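Local coordinates for KLLA0F20702p (Kluyveromyces lactis, PDB 5Y5A), which probably acts as the Est1 subunit that recruits yeast telomerase to telomeres by binding the telomere protein Cdc13, seen here as its N-terminal, largely helical part, at residues L84-K87 with H88-P92; P128-H131 with K132-S136; C191-Y194 with I195-Q199. One frame throughout, in Å; residues are numbered along the deposited sequence.

How the interactions relate
Three neighbouring helices of the Est1 family region meet here, one interaction on each. The centres of interactions 1 and 2 lie about 13 Å apart, those of 1 and 3 about 12 Å, and those of 2 and 3 about 10 Å. Helix 113-144 runs opposite to the other two. H90 ND1 of interaction 1 is 2.7 Å from Y134 OH of interaction 2, joining those helices by a hydrogen bond. W86 of interaction 1 stacks on Y194 of interaction 3, with W86 CG 3.3 Å from Y194 CE1. Interaction 2 closes the triangle through Y134, whose CB lies 3.6 Å from I195 CG1. No ligand takes part; this is helix packing.

Interaction 1 of 3, residues L84-K87 with H88-P92; sequences LTWK and HVHYP
A widened, pi-type turn in helix 78-105 sets T85 against both V89 and H90: T85 O accepts from the two backbone nitrogens, V89 N and H90 N, each at 3.0 Å. The H90 bond is the straighter, 167° at the hydrogen, and lies in the carbonyl plane; the V89 donor stands above that plane. One residue earlier H88 N bonds L84 O in the usual way, and one residue on Y91 N reaches back five residues to W86 O.

The methyl of T85 is turned over one face of the H90 imidazole, with CG2 4.0 Å from the ring centroid in a CH-pi contact. Both nitrogens of that ring are bonded to neighbouring helices, ND1 to Y134 OH and NE2 to H42 NE2. In this all-helical region, whose family belongs to the TPR clan, the widened turn thus faces inward toward helices 33-53 and 113-144.

The W86 side chain crosses that of H90 at about a right angle, heading for helix 179-206. With CG anti to the backbone N (chi1 175°), its indole leans forward along the helix beside Y91, whose CB sits 4.0 Å from the centroid of the five-membered ring, over one face; Y194 stacks on the opposite face. H90 CB comes 3.6 Å from W86 CE3.

H88 has the extended K87 chain alongside, K87 CG above the centre of one face, and L84 O at its edge in plane, 3.3 Å from H88 CD2. L84 CD2 touches that same ring carbon at 3.5 Å, and H88 ND1 bonds Q16 OE1 of helix 7-21.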
# COMPACT_ATOMS: atom_id res chain seq x y z
N LEU A 84 23.20 2.89 4.59
CA LEU A 84 24.48 2.22 4.44
C LEU A 84 24.69 1.18 5.54
O LEU A 84 25.44 0.20 5.37
CB LEU A 84 25.63 3.23 4.45
CG LEU A 84 25.77 4.13 3.22
CD1 LEU A 84 26.88 5.13 3.43
CD2 LEU A 84 26.02 3.29 1.97
N THR A 85 24.04 1.40 6.68
CA THR A 85 24.14 0.49 7.81
C THR A 85 23.41 -0.81 7.51
O THR A 85 23.94 -1.91 7.73
CB THR A 85 23.58 1.11 9.09
OG1 THR A 85 24.38 2.24 9.47
CG2 THR A 85 23.57 0.09 10.21
N TRP A 86 22.19 -0.69 7.01
CA TRP A 86 21.41 -1.85 6.61
C TRP A 86 22.12 -2.63 5.52
O TRP A 86 22.35 -3.83 5.65
CB TRP A 86 20.03 -1.44 6.13
CG TRP A 86 19.26 -2.59 5.61
CD1 TRP A 86 18.95 -2.85 4.30
CD2 TRP A 86 18.72 -3.68 6.37
NE1 TRP A 86 18.24 -4.03 4.21
CE2 TRP A 86 18.09 -4.55 5.47
CE3 TRP A 86 18.72 -3.99 7.74
CZ2 TRP A 86 17.45 -5.72 5.89
CZ3 TRP A 86 18.08 -5.15 8.15
CH2 TRP A 86 17.46 -6.00 7.23
N LYS A 87 22.49 -1.92 4.45
CA LYS A 87 23.07 -2.53 3.26
C LYS A 87 24.40 -3.23 3.50
O LYS A 87 24.61 -4.34 3.00
CB LYS A 87 23.25 -1.47 2.17
CG LYS A 87 23.74 -2.01 0.84
CD LYS A 87 23.92 -0.87 -0.14
CE LYS A 87 24.49 -1.36 -1.46
NZ LYS A 87 24.75 -0.23 -2.40
N HIS A 88 25.28 -2.60 4.26
CA HIS A 88 26.66 -3.07 4.36
C HIS A 88 26.96 -3.82 5.66
O HIS A 88 27.92 -4.59 5.72
CB HIS A 88 27.62 -1.89 4.23
CG HIS A 88 27.56 -1.22 2.89
ND1 HIS A 88 28.11 -1.78 1.76
CD2 HIS A 88 27.01 -0.05 2.50
CE1 HIS A 88 27.90 -0.97 0.73
NE2 HIS A 88 27.24 0.08 1.15
N VAL A 89 26.15 -3.60 6.68
CA VAL A 89 26.40 -4.21 7.98
C VAL A 89 25.34 -5.24 8.34
O VAL A 89 25.66 -6.40 8.62
CB VAL A 89 26.47 -3.16 9.10
CG1 VAL A 89 26.77 -3.83 10.42
CG2 VAL A 89 27.52 -2.11 8.77
N HIS A 90 24.10 -4.81 8.41
CA HIS A 90 23.02 -5.68 8.82
C HIS A 90 22.51 -6.65 7.80
O HIS A 90 22.39 -7.82 8.08
CB HIS A 90 21.87 -4.87 9.35
CG HIS A 90 22.19 -4.14 10.61
ND1 HIS A 90 21.37 -3.17 11.14
CD2 HIS A 90 23.25 -4.23 11.44
CE1 HIS A 90 21.90 -2.70 12.24
NE2 HIS A 90 23.04 -3.32 12.45
N TYR A 91 22.17 -6.17 6.62
CA TYR A 91 21.67 -7.08 5.59
C TYR A 91 22.62 -8.26 5.31
O TYR A 91 22.15 -9.40 5.23
CB TYR A 91 21.40 -6.35 4.27
CG TYR A 91 20.94 -7.31 3.20
CD1 TYR A 91 19.62 -7.76 3.16
CD2 TYR A 91 21.82 -7.80 2.24
CE1 TYR A 91 19.20 -8.66 2.19
CE2 TYR A 91 21.41 -8.69 1.27
CZ TYR A 91 20.10 -9.11 1.25
OH TYR A 91 19.69 -10.00 0.28
N PRO A 92 23.93 -8.01 5.16
CA PRO A 92 24.80 -9.16 4.88
C PRO A 92 24.83 -10.19 6.01
O PRO A 92 24.99 -11.38 5.74
CB PRO A 92 26.18 -8.52 4.68
CG PRO A 92 26.10 -7.21 5.35
CD PRO A 92 24.70 -6.75 5.13

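Interaction 2 of 3, residues P128-H131 with K132-S136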
# COMPACT_ATOMS: atom_id res chain seq x y z
N PRO A 128 19.94 -8.39 19.63
CA PRO A 128 19.63 -7.22 20.47
C PRO A 128 20.49 -5.99 20.17
O PRO A 128 20.04 -4.87 20.41
CB PRO A 128 19.91 -7.74 21.89
CG PRO A 128 19.64 -9.19 21.80
CD PRO A 128 20.14 -9.60 20.45
N GLN A 129 21.70 -6.19 19.65
CA GLN A 129 22.56 -5.06 19.30
C GLN A 129 22.05 -4.35 18.06
O GLN A 129 21.96 -3.12 18.03
CB GLN A 129 24.00 -5.54 19.08
CG GLN A 129 24.72 -5.90 20.37
CD GLN A 129 24.62 -4.79 21.40
OE1 GLN A 129 25.04 -3.66 21.16
NE2 GLN A 129 24.03 -5.10 22.55
N ILE A 130 21.71 -5.14 17.05
CA ILE A 130 21.15 -4.63 15.81
C ILE A 130 19.91 -3.81 16.10
O ILE A 130 19.76 -2.69 15.60
CB ILE A 130 20.80 -5.77 14.84
CG1 ILE A 130 22.06 -6.55 14.46
CG2 ILE A 130 20.10 -5.22 13.60
CD1 ILE A 130 21.79 -7.74 13.58
N HIS A 131 19.03 -4.37 16.91
CA HIS A 131 17.80 -3.68 17.27
C HIS A 131 18.09 -2.39 18.02
O HIS A 131 17.41 -1.39 17.83
CB HIS A 131 16.90 -4.59 18.11
CG HIS A 131 15.58 -3.97 18.44
ND1 HIS A 131 15.35 -3.30 19.63
CD2 HIS A 131 14.43 -3.91 17.74
CE1 HIS A 131 14.10 -2.86 19.64
NE2 HIS A 131 13.52 -3.22 18.51
N LYS A 132 19.12 -2.42 18.86
CA LYS A 132 19.48 -1.27 19.67
C LYS A 132 20.01 -0.12 18.83
O LYS A 132 19.72 1.03 19.12
CB LYS A 132 20.51 -1.64 20.74
CG LYS A 132 19.88 -2.15 22.03
CD LYS A 132 20.93 -2.50 23.07
CE LYS A 132 20.29 -3.11 24.30
NZ LYS A 132 21.29 -3.54 25.32
N LEU A 133 20.78 -0.43 17.79
CA LEU A 133 21.33 0.60 16.92
C LEU A 133 20.22 1.49 16.33
O LEU A 133 20.36 2.71 16.25
CB LEU A 133 22.14 -0.02 15.80
CG LEU A 133 22.85 0.95 14.86
CD1 LEU A 133 23.96 1.69 15.58
CD2 LEU A 133 23.42 0.21 13.68
N TYR A 134 19.12 0.87 15.94
CA TYR A 134 18.02 1.61 15.32
C TYR A 134 17.12 2.29 16.34
O TYR A 134 16.72 3.44 16.15
CB TYR A 134 17.20 0.69 14.44
CG TYR A 134 17.96 0.21 13.23
CD1 TYR A 134 18.46 1.11 12.30
CD2 TYR A 134 18.19 -1.15 13.03
CE1 TYR A 134 19.17 0.67 11.20
CE2 TYR A 134 18.89 -1.59 11.93
CZ TYR A 134 19.38 -0.68 11.02
OH TYR A 134 20.08 -1.12 9.92
N TYR A 135 16.80 1.58 17.42
CA TYR A 135 15.93 2.13 18.45
C TYR A 135 16.63 3.22 19.27
O TYR A 135 15.97 4.12 19.78
CB TYR A 135 15.42 1.01 19.37
CG TYR A 135 14.34 1.47 20.32
CD1 TYR A 135 13.07 1.78 19.87
CD2 TYR A 135 14.59 1.58 21.69
CE1 TYR A 135 12.07 2.19 20.73
CE2 TYR A 135 13.60 1.99 22.56
CZ TYR A 135 12.34 2.30 22.07
OH TYR A 135 11.35 2.72 22.94
N SER A 136 17.96 3.13 19.40
CA SER A 136 18.74 4.19 20.06
C SER A 136 18.55 5.49 19.32
O SER A 136 18.38 6.55 19.92
CB SER A 136 20.23 3.86 20.10
OG SER A 136 20.51 2.73 20.90
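I130 and Y134, one turn apart on helix 113-144, lie side by side on its packed face, with I130 CG2 4.2 Å from Y134 CE2. The CG of Y134 stands beside its own backbone N (chi1 -67°), which swings the ring back along the preceding turn until CD2 is 3.4 Å from I130 O. Its hydroxyl bonds H90 ND1 of helix 78-105, and L133, next to it, packs on T85 and H90. A phenylalanine in place of Y134 would probably keep the packing on I130 but leave H90 ND1 without its hydroxyl partner.

The solvent side is looser. The extended K132 chain rises past P128 O, which is 3.2 Å from K132 CG, and crosses the bent Q129 side chain, with K132 CD 4.1 Å from Q129 NE2. Between the two sides, H131 packs on I195 and Q199 but meets Y135 only loosely: their rings are nearly parallel, planes at 18°, yet barely overlap, and H131 CE1 is 4.1 Å from Y135 CB. Further on, K132 O is gripped twice from opposite faces of its plane, by S136 N at 2.8 Å and by S136 OG at 2.6 Å. This split, buried aliphatic and aromatic side chains on one flank and exposed polar chains on another, is that of an amphipathic helix, here packed antiparallel to helices 78-105 and 179-206 in an all-helical, TPR-clan region.

Interaction 3 of 3, residues C191-Y194 with I195-Q199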
# COMPACT_ATOMS: atom_id res chain seq x y z
N CYS A 191 14.66 3.96 10.76
CA CYS A 191 14.78 3.16 11.98
C CYS A 191 13.61 2.20 12.10
O CYS A 191 13.79 1.02 12.39
CB CYS A 191 14.84 4.06 13.21
SG CYS A 191 16.36 4.99 13.38
N LEU A 192 12.41 2.72 11.87
CA LEU A 192 11.22 1.89 11.92
C LEU A 192 11.22 0.84 10.80
O LEU A 192 10.79 -0.29 11.01
CB LEU A 192 9.97 2.76 11.84
CG LEU A 192 9.79 3.73 13.01
CD1 LEU A 192 8.76 4.78 12.67
CD2 LEU A 192 9.41 2.99 14.29
N LEU A 193 11.72 1.22 9.63
CA LEU A 193 11.81 0.29 8.50
C LEU A 193 12.75 -0.88 8.78
O LEU A 193 12.42 -2.03 8.52
CB LEU A 193 12.26 1.01 7.23
CG LEU A 193 12.46 0.12 5.99
CD1 LEU A 193 11.15 -0.50 5.51
CD2 LEU A 193 13.12 0.88 4.84
N TYR A 194 13.93 -0.59 9.32
CA TYR A 194 14.94 -1.62 9.47
C TYR A 194 14.74 -2.44 10.75
O TYR A 194 15.20 -3.57 10.85
CB TYR A 194 16.33 -1.01 9.42
CG TYR A 194 16.63 -0.41 8.07
CD1 TYR A 194 16.36 -1.12 6.90
CD2 TYR A 194 17.17 0.87 7.94
CE1 TYR A 194 16.62 -0.58 5.65
CE2 TYR A 194 17.43 1.42 6.70
CZ TYR A 194 17.16 0.70 5.55
OH TYR A 194 17.42 1.24 4.32
N ILE A 195 14.05 -1.86 11.73
CA ILE A 195 13.60 -2.66 12.86
C ILE A 195 12.61 -3.69 12.32
O ILE A 195 12.69 -4.87 12.66
CB ILE A 195 12.95 -1.79 13.96
CG1 ILE A 195 14.04 -1.09 14.79
CG2 ILE A 195 12.08 -2.63 14.87
CD1 ILE A 195 13.50 -0.15 15.84
N GLY A 196 11.70 -3.23 11.45
CA GLY A 196 10.72 -4.10 10.82
C GLY A 196 11.34 -5.29 10.11
O GLY A 196 11.01 -6.44 10.39
N CYS A 197 12.26 -5.00 9.19
CA CYS A 197 12.99 -6.05 8.47
C CYS A 197 13.71 -7.01 9.40
O CYS A 197 13.69 -8.22 9.19
CB CYS A 197 14.01 -5.44 7.51
SG CYS A 197 13.33 -4.33 6.28
N SER A 198 14.37 -6.46 10.42
CA SER A 198 15.13 -7.28 11.37
C SER A 198 14.20 -8.23 12.10
O SER A 198 14.50 -9.41 12.25
CB SER A 198 15.87 -6.40 12.37
OG SER A 198 16.74 -5.50 11.70
N GLN A 199 13.06 -7.70 12.56
CA GLN A 199 12.04 -8.48 13.23
C GLN A 199 11.50 -9.60 12.34
O GLN A 199 11.25 -10.70 12.82
CB GLN A 199 10.89 -7.59 13.68
CG GLN A 199 11.22 -6.71 14.86
CD GLN A 199 11.54 -7.53 16.09
OE1 GLN A 199 10.92 -8.56 16.34
NE2 GLN A 199 12.53 -7.08 16.85
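C191 and I195 begin a fully buried run of alpha-helix, part of helix 179-206 in the helical Est1 family region, where it lies between helices 78-105 and 113-144 on one hand and helices 218-230 and 235-247 on the other. C191 O accepts the I195 N bond at 3.0 Å and is also brushed by the isoleucine side chain, whose CG1 comes within 3.2 Å. The torsion responsible, chi1 -78°, holds that branch beside I195's own backbone N and so over the carbonyl of the turn before; beyond it I195 packs on Y134 and Y223.

L192 follows with a bond from G196 N to its O, the donor standing above the carbonyl plane, while its side chain meets I226 and A227 of helix 218-230. L193 O takes C197 N at 3.0 Å, nearly straight at 167°. The thiol of C197 lies near the same carbonyl, SG to L193 O being 3.3 Å. L193 CD1 lies 4.5 Å from that sulfur, and both residues turn to Q240 of helix 235-247.

Y194 closes the segment. Its ring comes obliquely to C197, with CD1 4.5 Å from SG, and its hydroxyl is held by D83 OD1 of helix 78-105. Its carbonyl is doubly gripped by a single residue: S198 N donates from above the carbonyl plane at 3.0 Å, and the serine side chain, its oxygen kept beside the backbone N, folds back to satisfy its own hydroxyl inside the buried packing, donating from S198 OG to Y194 O over 2.6 Å.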